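Local structure of signal recognition particle subunit srp14 (Schizosaccharomyces pombe, 2W9J) at residues M1-S4 against N5-L9. The protein probably serves as a subunit of the signal recognition particle, a ribonucleoprotein that targets secretory and membrane proteins cotranslationally to the endoplasmic reticulum. Numbering follows the deposited sequence.
Sequences MLLS and NEEFL
Ser4 meets Glu7 and Phe8 through two different oxygens as the chain turns into helix 5-17. Its first torsion places OG between the backbone N and the carbonyl carbon (chi1 63°), where it accepts a weak capping bond from Glu7 N at 3.4 Å. The same hydroxyl rests against the side of Glu7, 3.5 Å from CB. The carbonyl oxygen of Ser4 receives Phe8 N at 2.8 Å, the first i to i+4 bond of the helix, which Leu9 N to Asn5 O continues. Ser4 thus offers an acceptor to two amides of the opening turn, firmly to that of Phe8 and only weakly to that of Glu7.

One residue earlier, Leu3 sets its two methyls against this turn. Its side chain and that of Glu7 lie aslant, with Leu3 CD2 4.0 Å from Glu7 CG, whereas Leu3 CD1 reaches the backbone of Phe8, 4.0 Å from CA. Glu7 CG stands anti to its own N (chi1 -165°), which brings this methylene beside Leu3, and a bend at chi2 then carries the carboxylate away from residues 1-4.

The Phe8 ring leaves in another direction, into the buried layer between helix and sheet, where it packs on Ile48, Ala50, Ile58, Thr60 and Phe70. On the sheet side, Leu3 shares backbone hydrogen bonding with Ser59, and its carbonyl also accepts from Thr60 OG1, tying the N-terminal segment to strand 57-63. Leu3 and Phe8, touching through CD1 and CB at 4.5 Å, match a hydrophobic staple around the Ser4 N-cap, here opening the first helix of the alpha+beta fold of SRP14.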
loop_
_atom_site.group_PDB
_atom_site.type_symbol
_atom_site.label_atom_id
_atom_site.label_comp_id
_atom_site.label_asym_id
_atom_site.label_seq_id
_atom_site.Cartn_x
_atom_site.Cartn_y
_atom_site.Cartn_z
ATOM N N MET A 1 10.666 2.329 -6.927
ATOM C CA MET A 1 10.835 0.911 -7.336
ATOM C C MET A 1 9.957 0.027 -6.476
ATOM O O MET A 1 9.392 0.497 -5.497
ATOM C CB MET A 1 12.304 0.509 -7.272
ATOM C CG MET A 1 13.112 1.161 -8.387
ATOM S SD MET A 1 14.730 0.414 -8.650
ATOM C CE MET A 1 14.298 -1.061 -9.554
ATOM N N LEU A 2 9.811 -1.239 -6.857
ATOM C CA LEU A 2 8.923 -2.142 -6.139
ATOM C C LEU A 2 9.374 -2.322 -4.699
ATOM O O LEU A 2 10.508 -2.684 -4.438
ATOM C CB LEU A 2 8.836 -3.491 -6.840
ATOM C CG LEU A 2 7.726 -4.408 -6.333
ATOM C CD1 LEU A 2 6.384 -3.926 -6.850
ATOM C CD2 LEU A 2 8.011 -5.824 -6.783
ATOM N N LEU A 3 8.483 -2.049 -3.768
ATOM C CA LEU A 3 8.810 -2.125 -2.356
ATOM C C LEU A 3 8.282 -3.418 -1.752
ATOM O O LEU A 3 7.302 -3.996 -2.246
ATOM C CB LEU A 3 8.194 -0.940 -1.596
ATOM C CG LEU A 3 8.454 0.493 -2.071
ATOM C CD1 LEU A 3 7.350 1.434 -1.577
ATOM C CD2 LEU A 3 9.824 0.985 -1.637
ATOM N N SER A 4 8.927 -3.862 -0.676
ATOM C CA SER A 4 8.374 -4.924 0.147
ATOM C C SER A 4 7.111 -4.399 0.816
ATOM O O SER A 4 6.935 -3.189 0.961
ATOM C CB SER A 4 9.383 -5.377 1.209
ATOM O OG SER A 4 9.697 -4.322 2.107
ATOM N N ASN A 5 6.234 -5.320 1.202
ATOM C CA ASN A 5 5.020 -4.998 1.924
ATOM C C ASN A 5 5.265 -4.108 3.144
ATOM O O ASN A 5 4.578 -3.099 3.324
ATOM C CB ASN A 5 4.307 -6.284 2.335
ATOM C CG ASN A 5 4.007 -7.187 1.151
ATOM O OD1 ASN A 5 4.344 -6.860 0.010
ATOM N ND2 ASN A 5 3.370 -8.334 1.416
ATOM N N GLU A 6 6.245 -4.466 3.967
ATOM C CA GLU A 6 6.518 -3.721 5.192
ATOM C C GLU A 6 7.010 -2.304 4.891
ATOM O O GLU A 6 6.665 -1.367 5.594
ATOM C CB GLU A 6 7.454 -4.508 6.132
ATOM C CG GLU A 6 6.763 -5.757 6.754
ATOM C CD GLU A 6 7.659 -6.639 7.662
ATOM O OE1 GLU A 6 8.912 -6.585 7.564
ATOM O OE2 GLU A 6 7.092 -7.412 8.481
ATOM N N GLU A 7 7.776 -2.133 3.824
ATOM C CA GLU A 7 8.188 -0.788 3.398
ATOM C C GLU A 7 7.050 0.023 2.742
ATOM O O GLU A 7 6.973 1.234 2.926
ATOM C CB GLU A 7 9.421 -0.852 2.483
ATOM C CG GLU A 7 10.135 0.486 2.281
ATOM C CD GLU A 7 10.508 1.170 3.602
ATOM O OE1 GLU A 7 11.137 0.508 4.463
ATOM O OE2 GLU A 7 10.172 2.370 3.783
ATOM N N PHE A 8 6.176 -0.644 1.988
ATOM C CA PHE A 8 5.031 0.015 1.344
ATOM C C PHE A 8 4.111 0.628 2.386
ATOM O O PHE A 8 3.659 1.757 2.234
ATOM C CB PHE A 8 4.253 -0.996 0.512
ATOM C CG PHE A 8 2.999 -0.449 -0.130
ATOM C CD1 PHE A 8 3.033 0.069 -1.420
ATOM C CD2 PHE A 8 1.781 -0.510 0.522
ATOM C CE1 PHE A 8 1.885 0.555 -2.023
ATOM C CE2 PHE A 8 0.627 -0.026 -0.083
ATOM C CZ PHE A 8 0.680 0.498 -1.353
ATOM N N LEU A 9 3.836 -0.128 3.441
ATOM C CA LEU A 9 3.025 0.350 4.547
ATOM C C LEU A 9 3.712 1.469 5.308
ATOM O O LEU A 9 3.040 2.351 5.847
ATOM C CB LEU A 9 2.715 -0.799 5.502
ATOM C CG LEU A 9 1.877 -1.904 4.874
ATOM C CD1 LEU A 9 1.769 -3.093 5.789
ATOM C CD2 LEU A 9 0.516 -1.384 4.477
#